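Long-range contact in WlaRA, TDP-fucose-3,4-ketoisomerase (Campylobacter jejuni subsp. jejuni 81116, PDB 5TPV), which is a cupin-fold enzyme of the WxcM-like family with thymidine-5'-diphosphate bound in the model: residues Phe58-Ile69 with Ile78-Leu87. Residues are numbered along the deposited sequence; the frame is centred on the assembly and turned at random.
Sequences FIALNGSCEILI and IILNNKTKGL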
loop_
_atom_site.group_PDB
_atom_site.type_symbol
_atom_site.label_atom_id
_atom_site.label_comp_id
_atom_site.label_asym_id
_atom_site.label_seq_id
_atom_site.Cartn_x
_atom_site.Cartn_y
_atom_site.Cartn_z
ATOM N N PHE B 58 -7.408 5.865 3.889
ATOM C CA PHE B 58 -7.820 4.591 4.454
ATOM C C PHE B 58 -8.637 3.879 3.358
ATOM O O PHE B 58 -9.557 4.461 2.779
ATOM C CB PHE B 58 -8.758 4.789 5.680
ATOM C CG PHE B 58 -8.130 5.525 6.827
ATOM C CD1 PHE B 58 -7.341 4.862 7.731
ATOM C CD2 PHE B 58 -8.303 6.898 6.982
ATOM C CE1 PHE B 58 -6.705 5.545 8.764
ATOM C CE2 PHE B 58 -7.685 7.584 8.009
ATOM C CZ PHE B 58 -6.890 6.906 8.910
ATOM N N ILE B 59 -8.334 2.616 3.128
ATOM C CA ILE B 59 -8.993 1.815 2.100
ATOM C C ILE B 59 -9.251 0.436 2.679
ATOM O O ILE B 59 -8.322 -0.193 3.236
ATOM C CB ILE B 59 -8.039 1.697 0.893
ATOM C CG1 ILE B 59 -7.570 3.050 0.413
ATOM C CG2 ILE B 59 -8.645 0.926 -0.270
ATOM C CD1 ILE B 59 -6.394 2.975 -0.528
ATOM N N ALA B 60 -10.508 -0.022 2.582
ATOM C CA ALA B 60 -10.827 -1.394 2.845
ATOM C C ALA B 60 -10.575 -2.211 1.587
ATOM O O ALA B 60 -11.424 -2.251 0.712
ATOM C CB ALA B 60 -12.271 -1.513 3.294
ATOM N N LEU B 61 -9.401 -2.809 1.478
ATOM C CA LEU B 61 -9.070 -3.666 0.350
ATOM C C LEU B 61 -9.856 -4.921 0.346
ATOM O O LEU B 61 -10.103 -5.478 -0.682
ATOM C CB LEU B 61 -7.647 -4.165 0.418
ATOM C CG LEU B 61 -6.540 -3.166 0.212
ATOM C CD1 LEU B 61 -5.233 -3.892 0.015
ATOM C CD2 LEU B 61 -6.832 -2.297 -0.987
ATOM N N ASN B 62 -10.194 -5.418 1.518
ATOM C CA ASN B 62 -11.146 -6.484 1.565
ATOM C C ASN B 62 -12.076 -6.305 2.757
ATOM O O ASN B 62 -11.740 -5.645 3.724
ATOM C CB ASN B 62 -10.391 -7.819 1.560
ATOM C CG ASN B 62 -11.241 -8.959 1.004
ATOM O OD1 ASN B 62 -11.923 -8.831 -0.017
ATOM N ND2 ASN B 62 -11.264 -10.053 1.736
ATOM N N GLY B 63 -13.269 -6.849 2.674
ATOM C CA GLY B 63 -14.261 -6.647 3.719
ATOM C C GLY B 63 -14.683 -5.206 3.942
ATOM O O GLY B 63 -14.704 -4.357 3.053
ATOM N N SER B 64 -14.982 -4.913 5.188
ATOM C CA SER B 64 -15.531 -3.616 5.533
ATOM C C SER B 64 -15.200 -3.281 6.975
ATOM O O SER B 64 -14.965 -4.146 7.810
ATOM C CB SER B 64 -17.063 -3.593 5.361
ATOM O OG SER B 64 -17.645 -4.601 6.164
ATOM N N CYS B 65 -15.185 -1.995 7.251
ATOM C CA CYS B 65 -15.083 -1.545 8.622
ATOM C C CYS B 65 -15.730 -0.147 8.656
ATOM O O CYS B 65 -16.162 0.359 7.602
ATOM C CB CYS B 65 -13.605 -1.510 9.034
ATOM S SG CYS B 65 -12.624 -0.305 8.088
ATOM N N GLU B 66 -15.801 0.436 9.860
ATOM C CA GLU B 66 -16.403 1.740 10.101
ATOM C C GLU B 66 -15.327 2.595 10.734
ATOM O O GLU B 66 -14.551 2.160 11.582
ATOM C CB GLU B 66 -17.598 1.616 11.062
ATOM C CG GLU B 66 -18.624 2.718 10.935
ATOM C CD GLU B 66 -19.841 2.512 11.835
ATOM O OE1 GLU B 66 -20.221 3.479 12.543
ATOM O OE2 GLU B 66 -20.377 1.386 11.863
ATOM N N ILE B 67 -15.281 3.838 10.318
ATOM C CA ILE B 67 -14.419 4.804 10.971
ATOM C C ILE B 67 -15.164 6.017 11.517
ATOM O O ILE B 67 -16.027 6.603 10.833
ATOM C CB ILE B 67 -13.306 5.243 10.036
ATOM C CG1 ILE B 67 -12.439 6.304 10.683
ATOM C CG2 ILE B 67 -13.856 5.791 8.746
ATOM C CD1 ILE B 67 -11.087 6.395 10.056
ATOM N N LEU B 68 -14.797 6.438 12.724
ATOM C CA LEU B 68 -15.314 7.701 13.287
ATOM C C LEU B 68 -14.152 8.652 13.269
ATOM O O LEU B 68 -13.053 8.265 13.681
ATOM C CB LEU B 68 -15.877 7.518 14.687
ATOM C CG LEU B 68 -16.095 8.706 15.629
ATOM C CD1 LEU B 68 -16.736 8.160 16.912
ATOM C CD2 LEU B 68 -14.764 9.366 16.018
ATOM N N ILE B 69 -14.392 9.841 12.714
ATOM C CA ILE B 69 -13.417 10.927 12.723
ATOM C C ILE B 69 -14.009 12.144 13.475
ATOM O O ILE B 69 -15.235 12.352 13.462
ATOM C CB ILE B 69 -12.975 11.411 11.337
ATOM C CG1 ILE B 69 -14.173 11.740 10.445
ATOM C CG2 ILE B 69 -12.103 10.385 10.648
ATOM C CD1 ILE B 69 -13.767 12.240 9.089
ATOM N N ILE B 78 -18.155 6.863 8.935
ATOM C CA ILE B 78 -18.059 6.460 7.540
ATOM C C ILE B 78 -17.800 4.960 7.466
ATOM O O ILE B 78 -16.985 4.427 8.237
ATOM C CB ILE B 78 -16.890 7.202 6.872
ATOM C CG1 ILE B 78 -17.252 8.692 6.769
ATOM C CG2 ILE B 78 -16.547 6.645 5.493
ATOM C CD1 ILE B 78 -16.089 9.610 7.026
ATOM N N ILE B 79 -18.489 4.311 6.526
ATOM C CA ILE B 79 -18.217 2.919 6.248
ATOM C C ILE B 79 -17.239 2.771 5.082
ATOM O O ILE B 79 -17.403 3.406 4.071
ATOM C CB ILE B 79 -19.516 2.091 6.139
ATOM C CG1 ILE B 79 -20.116 1.956 7.549
ATOM C CG2 ILE B 79 -19.236 0.691 5.597
ATOM C CD1 ILE B 79 -21.555 1.487 7.596
ATOM N N LEU B 80 -16.184 1.972 5.273
ATOM C CA LEU B 80 -15.268 1.599 4.207
ATOM C C LEU B 80 -15.563 0.151 3.853
ATOM O O LEU B 80 -15.502 -0.717 4.707
ATOM C CB LEU B 80 -13.820 1.758 4.670
ATOM C CG LEU B 80 -13.413 3.234 4.922
ATOM C CD1 LEU B 80 -12.008 3.338 5.463
ATOM C CD2 LEU B 80 -13.508 4.065 3.653
ATOM N N ASN B 81 -15.920 -0.093 2.597
ATOM C CA ASN B 81 -16.264 -1.428 2.135
ATOM C C ASN B 81 -15.995 -1.790 0.683
ATOM O O ASN B 81 -16.469 -2.829 0.236
ATOM C CB ASN B 81 -17.735 -1.773 2.446
ATOM C CG ASN B 81 -18.745 -0.867 1.755
ATOM O OD1 ASN B 81 -19.911 -0.879 2.139
ATOM N ND2 ASN B 81 -18.336 -0.062 0.809
ATOM N N ASN B 82 -15.289 -0.977 -0.067
ATOM C CA ASN B 82 -14.775 -1.502 -1.319
ATOM C C ASN B 82 -13.513 -0.843 -1.813
ATOM O O ASN B 82 -13.138 0.218 -1.336
ATOM C CB ASN B 82 -15.830 -1.463 -2.414
ATOM C CG ASN B 82 -15.949 -0.099 -3.021
ATOM O OD1 ASN B 82 -16.338 0.809 -2.340
ATOM N ND2 ASN B 82 -15.654 0.037 -4.295
ATOM N N LYS B 83 -12.898 -1.501 -2.789
ATOM C CA LYS B 83 -11.546 -1.177 -3.267
ATOM C C LYS B 83 -11.466 0.044 -4.140
ATOM O O LYS B 83 -10.369 0.459 -4.477
ATOM C CB LYS B 83 -10.988 -2.332 -4.093
ATOM C CG LYS B 83 -10.420 -3.429 -3.239
ATOM C CD LYS B 83 -9.807 -4.515 -4.110
ATOM C CE LYS B 83 -10.745 -5.688 -4.339
ATOM N NZ LYS B 83 -11.242 -6.207 -3.041
ATOM N N THR B 84 -12.597 0.609 -4.544
ATOM C CA THR B 84 -12.566 1.778 -5.442
ATOM C C THR B 84 -12.741 3.115 -4.756
ATOM O O THR B 84 -12.857 4.157 -5.391
ATOM C CB THR B 84 -13.681 1.688 -6.459
ATOM O OG1 THR B 84 -14.903 1.758 -5.728
ATOM C CG2 THR B 84 -13.606 0.357 -7.208
ATOM N N LYS B 85 -12.783 3.065 -3.442
ATOM C CA LYS B 85 -13.060 4.225 -2.617
ATOM C C LYS B 85 -12.110 4.194 -1.397
ATOM O O LYS B 85 -11.686 3.130 -0.884
ATOM C CB LYS B 85 -14.541 4.207 -2.262
ATOM C CG LYS B 85 -14.925 3.938 -0.818
ATOM C CD LYS B 85 -16.446 3.765 -0.711
ATOM C CE LYS B 85 -16.910 3.421 0.695
ATOM N NZ LYS B 85 -17.270 4.683 1.398
ATOM N N GLY B 86 -11.705 5.379 -1.001
ATOM C CA GLY B 86 -11.018 5.557 0.254
ATOM C C GLY B 86 -11.394 6.868 0.896
ATOM O O GLY B 86 -11.950 7.784 0.274
ATOM N N LEU B 87 -11.037 6.944 2.164
ATOM C CA LEU B 87 -11.239 8.131 2.971
ATOM C C LEU B 87 -9.934 8.824 3.161
ATOM O O LEU B 87 -9.026 8.266 3.809
ATOM C CB LEU B 87 -11.785 7.732 4.341
ATOM C CG LEU B 87 -11.864 8.877 5.368
ATOM C CD1 LEU B 87 -12.828 9.947 4.880
ATOM C CD2 LEU B 87 -12.358 8.289 6.679
HETATM O O HOH W 1 -12.389 1.498 0.935
HETATM O O HOH W 2 -17.065 -5.391 1.192
#
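K83 reaches across to the corner where segment 58-69 turns, at L61, and its NZ donates to L61 O at 2.7 Å, nearly along the C=O axis (C=O...N angle 163°). Its chain is bent at chi3 (-97°) and again at chi4, so CG, CD and CE all lie against the same carbonyl oxygen; Y38 of the second subunit adds a cation-pi contact. Beside this corner a water accepts from A60 N at 2.9 Å and donates to N82 O and K85 O, bridging strand 58-60 to the type I turn N82-K85. The two strand pairs belong to opposing sheets of the cupin beta sandwich: F58 and L87 exchange backbone hydrogen bonds in one, while C65 with L80 and I67 with I78 do so in the hairpin of the other. Leucines and isoleucines fill the gap between the layers. L80 CD1 meets F58 CB at 3.6 Å, and L80 CB rests 3.9 Å from A60 CB. I67 CG2 meets L87 CD2 tip to tip at 3.6 Å. The other branch of I67, anti to its own backbone N (chi1 177°), carries CD1 over one face of the F58 ring, offset toward the rim. At the outer edge of the hairpin, K85 NZ donates to I79 O at 3.0 Å.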